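Putative oxygenase (Streptomyces coelicolor, PDB 2OG5) catalyses the iron(II)- and 2-oxoglutarate-dependent 3-hydroxylation of L-asparagine, which supplies (2S,3S)-3-hydroxyasparagine for the calcium-dependent lipopeptide antibiotic. Local coordinates at residues 115-124 / 150-161; 223-234 / 268-279. All blocks are in the same frame, centred on the assembly; numbering follows the deposited sequence. Where two conformers were deposited one is given.

Two contacts of one chain illustrate how an iron(II)/2-oxoglutarate oxygenase surrounds its jelly-roll with loops and short elements. Interaction 1 comes first along the chain and closes before interaction 2 opens; their centres are about 33 Å apart, the nearest atoms about 16 Å, and they do not touch. In interaction 1 the loop 115-124 runs along strand 156-158 of the mixed eight-stranded sheet, close to residues that bind L-asparagine. Interaction 2 lies farther out, about 25 Å from the chain centre, where the two-stranded sheet 232-233/270-271 joins helices 221-227 and 274-290. One contact therefore adjoins the substrate pocket, whereas the other joins the parts of a peripheral excursion whose Ala268 side chain lies about 7 Å from that of the metal ligand His179.

Interaction 1: residues 115-124 / 150-161; sequences TPRVNGSVQR and KNGALVQDVVPV. With ACY (acetic acid), chain C.
A very short hydrogen bond, 2.5 Å from Ser121 OG to Asp157 OD2, marks the middle of this contact. The hydroxyl lies anti to the Ser121 nitrogen (chi1 -173°), a torsion that carries it onto the carboxylate; Asp157 OD1 turns instead to Gln328 and Trp326. The carbonyl of the same serine is gripped twice: Ser121 O accepts from Asp157 N at 3.0 Å and, in the lysine conformer described here, from Lys150 NZ at 2.8 Å. In that conformer Lys150 NZ also donates to Asp157 O at 2.7 Å, on a lone pair in the carbonyl plane. With a nearly straight bond from Gln123 N to Val155 O (2.9 Å), these links fasten the irregular loop along jelly-roll strand 156-158 and the turn leading into it, with one bridge between Val122 and Gln156. The site for L-asparagine is close by: Gln156, facing away from the loop, bonds the substrate-binding Arg329. Beyond Gln123, the Arg124 guanidinium lays one face over Ala153 CB and sends NE and NH2 to the two oxygens of an acetate probably left from crystallisation; Arg124 NE reaches acetate OXT at 2.9 Å. Asn151 ND2 donates to the same acetate O as Arg124 NH2. Toward Thr115 the packing becomes apolar and tight, Thr115 CG2 pressed to 3.5 Å from Val159 CG1, while Val161 sets its methyls against the carbonyls of Arg117 and Val118.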
loop_
_atom_site.group_PDB
_atom_site.type_symbol
_atom_site.label_atom_id
_atom_site.label_comp_id
_atom_site.label_asym_id
_atom_site.label_seq_id
_atom_site.Cartn_x
_atom_site.Cartn_y
_atom_site.Cartn_z
ATOM N N THR A 115 -8.193 -0.627 19.166
ATOM C CA THR A 115 -7.093 -0.612 18.228
ATOM C C THR A 115 -5.855 -1.235 18.883
ATOM O O THR A 115 -5.491 -0.837 19.994
ATOM C CB THR A 115 -6.788 0.831 17.806
ATOM O OG1 THR A 115 -7.975 1.421 17.254
ATOM C CG2 THR A 115 -5.664 0.883 16.791
ATOM N N PRO A 116 -5.215 -2.216 18.213
ATOM C CA PRO A 116 -3.986 -2.806 18.763
ATOM C C PRO A 116 -2.895 -1.765 18.995
ATOM O O PRO A 116 -2.848 -0.751 18.300
ATOM C CB PRO A 116 -3.550 -3.801 17.677
ATOM C CG PRO A 116 -4.740 -4.059 16.873
ATOM C CD PRO A 116 -5.597 -2.842 16.934
ATOM N N ARG A 117 -2.025 -2.034 19.965
ATOM C CA ARG A 117 -1.039 -1.071 20.423
ATOM C C ARG A 117 0.372 -1.674 20.527
ATOM O O ARG A 117 1.219 -1.159 21.251
ATOM C CB ARG A 117 -1.488 -0.541 21.781
ATOM C CG ARG A 117 -0.871 0.768 22.168
ATOM C CD ARG A 117 -1.457 1.290 23.457
ATOM N NE ARG A 117 -2.915 1.352 23.396
ATOM C CZ ARG A 117 -3.715 1.397 24.458
ATOM N NH1 ARG A 117 -3.225 1.413 25.694
ATOM N NH2 ARG A 117 -5.026 1.441 24.279
ATOM N N VAL A 118 0.618 -2.749 19.788
ATOM C CA VAL A 118 1.923 -3.408 19.766
ATOM C C VAL A 118 2.530 -3.256 18.391
ATOM O O VAL A 118 1.805 -3.163 17.396
ATOM C CB VAL A 118 1.814 -4.898 20.143
ATOM C CG1 VAL A 118 1.305 -5.028 21.569
ATOM C CG2 VAL A 118 0.911 -5.647 19.177
ATOM N N ASN A 119 3.854 -3.196 18.326
ATOM C CA ASN A 119 4.539 -3.144 17.040
ATOM C C ASN A 119 4.498 -4.516 16.380
ATOM O O ASN A 119 4.517 -5.541 17.061
ATOM C CB ASN A 119 5.987 -2.660 17.201
ATOM C CG ASN A 119 6.623 -2.245 15.876
ATOM O OD1 ASN A 119 7.824 -2.391 15.676
ATOM N ND2 ASN A 119 5.810 -1.752 14.958
ATOM N N GLY A 120 4.415 -4.540 15.060
ATOM C CA GLY A 120 4.382 -5.815 14.340
ATOM C C GLY A 120 3.018 -6.494 14.352
ATOM O O GLY A 120 2.902 -7.667 13.996
ATOM N N SER A 121 1.984 -5.752 14.749
ATOM C CA SER A 121 0.611 -6.256 14.785
ATOM C C SER A 121 0.169 -6.703 13.378
ATOM O O SER A 121 0.322 -5.951 12.425
ATOM C CB SER A 121 -0.311 -5.120 15.282
ATOM O OG SER A 121 -1.625 -5.572 15.490
ATOM N N VAL A 122 -0.341 -7.928 13.263
ATOM C CA VAL A 122 -0.834 -8.463 11.987
ATOM C C VAL A 122 -2.128 -9.251 12.195
ATOM O O VAL A 122 -2.461 -9.628 13.319
ATOM C CB VAL A 122 0.227 -9.366 11.299
ATOM C CG1 VAL A 122 1.470 -8.568 10.976
ATOM C CG2 VAL A 122 0.560 -10.555 12.187
ATOM N N GLN A 123 -2.838 -9.527 11.102
ATOM C CA GLN A 123 -4.120 -10.229 11.143
ATOM C C GLN A 123 -3.924 -11.684 10.743
ATOM O O GLN A 123 -3.990 -12.033 9.564
ATOM C CB GLN A 123 -5.133 -9.530 10.221
ATOM C CG GLN A 123 -6.548 -10.083 10.273
ATOM C CD GLN A 123 -7.200 -9.877 11.627
ATOM O OE1 GLN A 123 -7.148 -8.783 12.192
ATOM N NE2 GLN A 123 -7.798 -10.935 12.155
ATOM N N ARG A 124 -3.676 -12.537 11.734
ATOM C CA ARG A 124 -3.460 -13.961 11.499
ATOM C C ARG A 124 -4.775 -14.727 11.451
ATOM O O ARG A 124 -4.865 -15.756 10.798
ATOM C CB ARG A 124 -2.575 -14.578 12.595
ATOM C CG ARG A 124 -1.158 -14.021 12.679
ATOM C CD ARG A 124 -0.330 -14.421 11.479
ATOM N NE ARG A 124 1.052 -13.954 11.570
ATOM C CZ ARG A 124 1.916 -13.978 10.558
ATOM N NH1 ARG A 124 1.556 -14.463 9.377
ATOM N NH2 ARG A 124 3.152 -13.526 10.720
ATOM N N LYS A 150 6.991 -7.370 9.186
ATOM C CA LYS A 150 5.737 -7.849 9.768
ATOM C C LYS A 150 5.637 -9.383 9.676
ATOM O O LYS A 150 4.545 -9.953 9.505
ATOM C CB LYS A 150 4.540 -7.174 9.082
ATOM C CG LYS A 150 4.441 -5.667 9.333
ATOM C CD LYS A 150 3.738 -5.365 10.635
ATOM C CE LYS A 150 2.995 -4.047 10.598
ATOM N NZ LYS A 150 2.085 -3.949 11.747
ATOM N N ASN A 151 6.783 -10.052 9.778
ATOM C CA ASN A 151 6.863 -11.509 9.766
ATOM C C ASN A 151 6.179 -12.156 8.554
ATOM O O ASN A 151 5.710 -13.290 8.614
ATOM C CB ASN A 151 6.342 -12.085 11.097
ATOM C CG ASN A 151 7.255 -11.758 12.282
ATOM O OD1 ASN A 151 8.388 -11.291 12.116
ATOM N ND2 ASN A 151 6.768 -12.031 13.488
ATOM N N GLY A 152 6.163 -11.437 7.433
ATOM C CA GLY A 152 5.617 -11.971 6.197
ATOM C C GLY A 152 4.110 -12.122 6.157
ATOM O O GLY A 152 3.592 -12.767 5.253
ATOM N N ALA A 153 3.403 -11.509 7.108
ATOM C CA ALA A 153 1.935 -11.618 7.146
ATOM C C ALA A 153 1.318 -10.929 5.934
ATOM O O ALA A 153 1.745 -9.855 5.534
ATOM C CB ALA A 153 1.384 -10.990 8.394
ATOM N N LEU A 154 0.293 -11.547 5.357
ATOM C CA LEU A 154 -0.370 -10.947 4.197
ATOM C C LEU A 154 -1.231 -9.749 4.538
ATOM O O LEU A 154 -1.439 -8.889 3.683
ATOM C CB LEU A 154 -1.228 -11.970 3.459
ATOM C CG LEU A 154 -0.459 -13.172 2.915
ATOM C CD1 LEU A 154 -1.393 -14.060 2.099
ATOM C CD2 LEU A 154 0.747 -12.752 2.090
ATOM N N VAL A 155 -1.734 -9.691 5.770
ATOM C CA VAL A 155 -2.595 -8.599 6.213
ATOM C C VAL A 155 -1.968 -7.971 7.458
ATOM O O VAL A 155 -1.899 -8.613 8.519
ATOM C CB VAL A 155 -4.031 -9.086 6.485
ATOM C CG1 VAL A 155 -4.896 -7.933 6.962
ATOM C CG2 VAL A 155 -4.635 -9.756 5.226
ATOM N N GLN A 156 -1.537 -6.717 7.333
ATOM C CA GLN A 156 -0.703 -6.066 8.351
ATOM C C GLN A 156 -1.417 -4.851 8.922
ATOM O O GLN A 156 -2.058 -4.095 8.190
ATOM C CB GLN A 156 0.637 -5.643 7.730
ATOM C CG GLN A 156 1.334 -6.802 7.005
ATOM C CD GLN A 156 2.626 -6.439 6.301
ATOM O OE1 GLN A 156 3.109 -5.304 6.374
ATOM N NE2 GLN A 156 3.184 -7.414 5.587
ATOM N N ASP A 157 -1.288 -4.649 10.227
ATOM C CA ASP A 157 -1.944 -3.528 10.883
ATOM C C ASP A 157 -1.112 -2.267 10.781
ATOM O O ASP A 157 0.126 -2.297 10.896
ATOM C CB ASP A 157 -2.204 -3.830 12.362
ATOM C CG ASP A 157 -3.229 -4.925 12.568
ATOM O OD1 ASP A 157 -4.247 -4.938 11.859
ATOM O OD2 ASP A 157 -3.040 -5.773 13.467
ATOM N N VAL A 158 -1.796 -1.151 10.544
ATOM C CA VAL A 158 -1.176 0.169 10.604
ATOM C C VAL A 158 -1.819 0.884 11.796
ATOM O O VAL A 158 -2.965 1.351 11.709
ATOM C CB VAL A 158 -1.372 0.932 9.293
ATOM C CG1 VAL A 158 -0.637 2.268 9.331
ATOM C CG2 VAL A 158 -0.882 0.086 8.105
ATOM N N VAL A 159 -1.099 0.916 12.924
ATOM C CA VAL A 159 -1.607 1.420 14.205
ATOM C C VAL A 159 -0.466 2.072 14.970
ATOM O O VAL A 159 0.669 1.596 14.905
ATOM C CB VAL A 159 -2.223 0.292 15.071
ATOM C CG1 VAL A 159 -3.444 -0.312 14.385
ATOM C CG2 VAL A 159 -1.193 -0.807 15.369
ATOM N N PRO A 160 -0.748 3.169 15.686
ATOM C CA PRO A 160 0.338 3.830 16.409
ATOM C C PRO A 160 0.731 3.086 17.677
ATOM O O PRO A 160 -0.139 2.615 18.401
ATOM C CB PRO A 160 -0.264 5.195 16.748
ATOM C CG PRO A 160 -1.731 4.930 16.877
ATOM C CD PRO A 160 -2.036 3.874 15.846
ATOM N N VAL A 161 2.036 3.010 17.952
ATOM C CA VAL A 161 2.557 2.277 19.104
ATOM C C VAL A 161 3.349 3.218 20.015
ATOM O O VAL A 161 4.227 3.937 19.528
ATOM C CB VAL A 161 3.489 1.151 18.641
ATOM C CG1 VAL A 161 4.060 0.394 19.826
ATOM C CG2 VAL A 161 2.748 0.190 17.699
HETATM C C ACY C . 2.890 -12.228 14.178
HETATM O O ACY C . 3.810 -12.264 13.343
HETATM O OXT ACY C . 1.859 -12.932 14.140
HETATM C CH3 ACY C . 3.043 -11.253 15.304
HETATM O O HOH W 1 -2.690 1.962 18.591
HETATM O O HOH W 2 1.586 -2.833 14.828
HETATM O O HOH W 3 4.030 -2.488 13.027
HETATM O O HOH W 4 -2.016 -12.075 7.575
HETATM O O HOH W 5 -5.074 -7.387 14.055
HETATM O O HOH W 6 3.377 -15.472 7.349
#

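Interaction 2: residues 223-234 / 268-279; sequences TVDALWAPEFRT and ATEPVTERAAEA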
loop_
_atom_site.group_PDB
_atom_site.type_symbol
_atom_site.label_atom_id
_atom_site.label_comp_id
_atom_site.label_asym_id
_atom_site.label_seq_id
_atom_site.Cartn_x
_atom_site.Cartn_y
_atom_site.Cartn_z
ATOM N N THR A 223 16.876 18.719 -13.284
ATOM C CA THR A 223 16.329 17.746 -12.345
ATOM C C THR A 223 15.915 16.473 -13.075
ATOM O O THR A 223 16.277 15.383 -12.646
ATOM C CB THR A 223 15.168 18.342 -11.529
ATOM O OG1 THR A 223 15.712 19.260 -10.571
ATOM C CG2 THR A 223 14.382 17.257 -10.789
ATOM N N VAL A 224 15.194 16.608 -14.183
ATOM C CA VAL A 224 14.779 15.428 -14.954
ATOM C C VAL A 224 16.003 14.633 -15.414
ATOM O O VAL A 224 16.071 13.423 -15.224
ATOM C CB VAL A 224 13.872 15.799 -16.154
ATOM C CG1 VAL A 224 13.588 14.572 -17.028
ATOM C CG2 VAL A 224 12.569 16.415 -15.649
ATOM N N ASP A 225 16.988 15.314 -15.995
ATOM C CA ASP A 225 18.233 14.651 -16.389
ATOM C C ASP A 225 18.904 13.925 -15.217
ATOM O O ASP A 225 19.363 12.789 -15.365
ATOM C CB ASP A 225 19.218 15.659 -16.998
ATOM C CG ASP A 225 18.839 16.086 -18.415
ATOM O OD1 ASP A 225 17.947 15.466 -19.036
ATOM O OD2 ASP A 225 19.459 17.053 -18.909
ATOM N N ALA A 226 18.950 14.569 -14.053
ATOM C CA ALA A 226 19.538 13.952 -12.863
ATOM C C ALA A 226 18.793 12.674 -12.445
ATOM O O ALA A 226 19.418 11.669 -12.113
ATOM C CB ALA A 226 19.579 14.953 -11.699
ATOM N N LEU A 227 17.464 12.706 -12.494
ATOM C CA LEU A 227 16.653 11.591 -11.997
ATOM C C LEU A 227 16.766 10.342 -12.872
ATOM O O LEU A 227 16.539 9.224 -12.401
ATOM C CB LEU A 227 15.184 12.013 -11.837
ATOM C CG LEU A 227 14.907 13.044 -10.738
ATOM C CD1 LEU A 227 13.475 13.575 -10.837
ATOM C CD2 LEU A 227 15.185 12.469 -9.350
ATOM N N TRP A 228 17.139 10.529 -14.142
ATOM C CA TRP A 228 17.410 9.409 -15.057
ATOM C C TRP A 228 18.823 8.823 -14.925
ATOM O O TRP A 228 19.112 7.775 -15.503
ATOM C CB TRP A 228 17.184 9.833 -16.520
ATOM C CG TRP A 228 15.747 9.937 -16.909
ATOM C CD1 TRP A 228 15.035 11.076 -17.099
ATOM C CD2 TRP A 228 14.843 8.848 -17.151
ATOM N NE1 TRP A 228 13.738 10.776 -17.441
ATOM C CE2 TRP A 228 13.595 9.412 -17.483
ATOM C CE3 TRP A 228 14.967 7.458 -17.114
ATOM C CZ2 TRP A 228 12.477 8.633 -17.780
ATOM C CZ3 TRP A 228 13.863 6.688 -17.417
ATOM C CH2 TRP A 228 12.631 7.278 -17.740
ATOM N N ALA A 229 19.693 9.495 -14.177
ATOM C CA ALA A 229 21.087 9.067 -14.039
ATOM C C ALA A 229 21.235 8.106 -12.859
ATOM O O ALA A 229 20.502 8.219 -11.868
ATOM C CB ALA A 229 21.997 10.279 -13.860
ATOM N N PRO A 230 22.188 7.162 -12.943
ATOM C CA PRO A 230 22.403 6.204 -11.862
ATOM C C PRO A 230 23.164 6.809 -10.685
ATOM O O PRO A 230 24.299 6.416 -10.401
ATOM C CB PRO A 230 23.216 5.098 -12.546
ATOM C CG PRO A 230 23.999 5.819 -13.564
ATOM C CD PRO A 230 23.105 6.917 -14.073
ATOM N N GLU A 231 22.535 7.762 -10.002
ATOM C CA GLU A 231 23.224 8.556 -8.994
ATOM C C GLU A 231 22.469 8.589 -7.665
ATOM O O GLU A 231 22.587 9.548 -6.898
ATOM C CB GLU A 231 23.467 9.958 -9.551
ATOM C CG GLU A 231 24.347 9.916 -10.800
ATOM C CD GLU A 231 24.640 11.269 -11.397
ATOM O OE1 GLU A 231 24.213 12.293 -10.833
ATOM O OE2 GLU A 231 25.320 11.296 -12.444
ATOM N N PHE A 232 21.726 7.514 -7.397
ATOM C CA PHE A 232 20.925 7.399 -6.179
ATOM C C PHE A 232 21.081 6.012 -5.568
ATOM O O PHE A 232 20.952 4.998 -6.256
ATOM C CB PHE A 232 19.455 7.667 -6.492
ATOM C CG PHE A 232 19.221 8.943 -7.247
ATOM C CD1 PHE A 232 18.980 10.132 -6.575
ATOM C CD2 PHE A 232 19.267 8.956 -8.636
ATOM C CE1 PHE A 232 18.759 11.313 -7.274
ATOM C CE2 PHE A 232 19.061 10.122 -9.340
ATOM C CZ PHE A 232 18.805 11.311 -8.661
ATOM N N ARG A 233 21.330 5.970 -4.265
ATOM C CA ARG A 233 21.539 4.719 -3.549
ATOM C C ARG A 233 20.425 4.522 -2.519
ATOM O O ARG A 233 20.267 5.337 -1.620
ATOM C CB ARG A 233 22.885 4.774 -2.838
ATOM C CG ARG A 233 23.295 3.489 -2.139
ATOM C CD ARG A 233 24.659 3.658 -1.477
ATOM N NE ARG A 233 25.719 3.956 -2.449
ATOM C CZ ARG A 233 26.469 3.052 -3.082
ATOM N NH1 ARG A 233 26.300 1.743 -2.882
ATOM N NH2 ARG A 233 27.402 3.458 -3.942
ATOM N N THR A 234 19.662 3.439 -2.658
ATOM C CA THR A 234 18.607 3.098 -1.697
ATOM C C THR A 234 18.933 1.747 -1.067
ATOM O O THR A 234 18.570 0.703 -1.590
ATOM C CB THR A 234 17.228 3.064 -2.383
ATOM O OG1 THR A 234 17.030 4.280 -3.113
ATOM C CG2 THR A 234 16.095 2.918 -1.353
ATOM N N ALA A 268 15.210 7.242 2.823
ATOM C CA ALA A 268 16.282 6.256 2.697
ATOM C C ALA A 268 17.198 6.509 1.491
ATOM O O ALA A 268 18.403 6.247 1.563
ATOM C CB ALA A 268 15.697 4.860 2.632
ATOM N N THR A 269 16.648 7.025 0.394
ATOM C CA THR A 269 17.436 7.216 -0.830
ATOM C C THR A 269 18.494 8.307 -0.629
ATOM O O THR A 269 18.177 9.427 -0.233
ATOM C CB THR A 269 16.549 7.569 -2.042
ATOM O OG1 THR A 269 15.598 6.517 -2.264
ATOM C CG2 THR A 269 17.401 7.759 -3.308
ATOM N N GLU A 270 19.747 7.956 -0.900
ATOM C CA GLU A 270 20.884 8.856 -0.724
ATOM C C GLU A 270 21.407 9.288 -2.091
ATOM O O GLU A 270 21.693 8.437 -2.936
ATOM C CB GLU A 270 22.008 8.131 0.016
ATOM C CG GLU A 270 21.710 7.813 1.478
ATOM C CD GLU A 270 21.730 9.035 2.381
ATOM O OE1 GLU A 270 22.393 10.038 2.031
ATOM O OE2 GLU A 270 21.085 8.990 3.453
ATOM N N PRO A 271 21.545 10.608 -2.310
ATOM C CA PRO A 271 22.137 11.085 -3.556
ATOM C C PRO A 271 23.645 10.874 -3.542
ATOM O O PRO A 271 24.278 11.090 -2.505
ATOM C CB PRO A 271 21.808 12.579 -3.544
ATOM C CG PRO A 271 21.730 12.931 -2.109
ATOM C CD PRO A 271 21.172 11.721 -1.416
ATOM N N VAL A 272 24.203 10.475 -4.681
ATOM C CA VAL A 272 25.641 10.200 -4.821
ATOM C C VAL A 272 26.387 11.395 -5.424
ATOM O O VAL A 272 27.618 11.452 -5.366
ATOM C CB VAL A 272 25.872 8.926 -5.682
ATOM C CG1 VAL A 272 27.328 8.788 -6.117
ATOM C CG2 VAL A 272 25.422 7.697 -4.914
ATOM N N THR A 273 25.644 12.345 -5.994
ATOM C CA THR A 273 26.211 13.572 -6.568
ATOM C C THR A 273 25.421 14.790 -6.092
ATOM O O THR A 273 24.321 14.647 -5.554
ATOM C CB THR A 273 26.149 13.538 -8.102
ATOM O OG1 THR A 273 24.778 13.516 -8.525
ATOM C CG2 THR A 273 26.861 12.309 -8.640
ATOM N N GLU A 274 25.964 15.988 -6.304
ATOM C CA GLU A 274 25.268 17.212 -5.907
ATOM C C GLU A 274 24.013 17.455 -6.746
ATOM O O GLU A 274 22.998 17.894 -6.209
ATOM C CB GLU A 274 26.189 18.441 -5.970
ATOM C CG GLU A 274 25.510 19.761 -5.550
ATOM C CD GLU A 274 24.758 19.662 -4.222
ATOM O OE1 GLU A 274 25.343 19.159 -3.237
ATOM O OE2 GLU A 274 23.579 20.085 -4.158
ATOM N N ARG A 275 24.077 17.185 -8.049
ATOM C CA ARG A 275 22.908 17.373 -8.904
ATOM C C ARG A 275 21.782 16.425 -8.471
ATOM O O ARG A 275 20.612 16.802 -8.502
ATOM C CB ARG A 275 23.247 17.210 -10.394
ATOM C CG ARG A 275 23.563 15.800 -10.879
ATOM C CD ARG A 275 23.420 15.741 -12.393
ATOM N NE ARG A 275 23.791 14.451 -12.962
ATOM C CZ ARG A 275 23.611 14.119 -14.241
ATOM N NH1 ARG A 275 23.067 14.975 -15.100
ATOM N NH2 ARG A 275 23.987 12.927 -14.670
ATOM N N ALA A 276 22.149 15.218 -8.045
ATOM C CA ALA A 276 21.185 14.249 -7.513
ATOM C C ALA A 276 20.515 14.782 -6.247
ATOM O O ALA A 276 19.301 14.663 -6.085
ATOM C CB ALA A 276 21.862 12.922 -7.226
ATOM N N ALA A 277 21.307 15.369 -5.353
ATOM C CA ALA A 277 20.771 15.978 -4.137
ATOM C C ALA A 277 19.776 17.095 -4.457
ATOM O O ALA A 277 18.697 17.151 -3.864
ATOM C CB ALA A 277 21.901 16.503 -3.258
ATOM N N GLU A 278 20.135 17.978 -5.389
ATOM C CA GLU A 278 19.233 19.049 -5.822
ATOM C C GLU A 278 17.953 18.476 -6.430
ATOM O O GLU A 278 16.866 18.994 -6.182
ATOM C CB GLU A 278 19.913 19.979 -6.836
ATOM C CG GLU A 278 19.072 21.198 -7.233
ATOM C CD GLU A 278 19.803 22.143 -8.159
ATOM O OE1 GLU A 278 20.684 22.889 -7.675
ATOM O OE2 GLU A 278 19.493 22.147 -9.373
ATOM N N ALA A 279 18.101 17.422 -7.236
ATOM C CA ALA A 279 16.969 16.756 -7.901
ATOM C C ALA A 279 15.971 16.198 -6.894
ATOM O O ALA A 279 14.754 16.337 -7.076
ATOM C CB ALA A 279 17.467 15.647 -8.828
HETATM O O HOH W 7 18.284 20.294 -10.869
#
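The guanidinium of Arg275 has the backbone of Asp225 and Ala226 over one face and the carboxylate of Glu231 at its edge. Two nitrogens grip that carboxylate side-on: Arg275 NE donates to Glu231 OE1 and Arg275 NH2 to Glu231 OE2, each at 3.1 Å, with the two planes 49° apart. NH2 therefore meets its oxygen from above the carboxylate plane, although OE2 itself lies in the plane of the guanidinium. The Phe232 ring has the carbonyl oxygen of Ala226 at its edge, and Ala276 CB approaches the ring obliquely, 3.5 Å from Phe232 CE1. Helix segments 223-227 and 274-279 cross at -113°, axes 8.7 Å apart, and meet through alanines: Ala226 CB lies 3.6 Å from Ala279 CB. Strands 232-233 and 270-271 form a two-stranded antiparallel ribbon, with Arg233 and Glu270 as the hydrogen-bonded pair and Phe232 and Pro271 as the non-hydrogen-bonded one. Farther along, Thr234 OG1 and Thr269 OG1 are hydrogen-bonded at 2.8 Å. Thr273 is the N-cap of helix 274-290. With its hydroxyl between the backbone N and carbonyl carbon (chi1 64°), Thr273 OG1 accepts from Ala276 N and donates to Glu231 OE1 at 2.7 Å. Thr273 OG1 and Arg275 NE reach OE1 from opposite faces of the carboxylate, which should restrict its rotation, and its negative charge beside the helix N-terminus would probably be stabilised by both the dipole and the arginine.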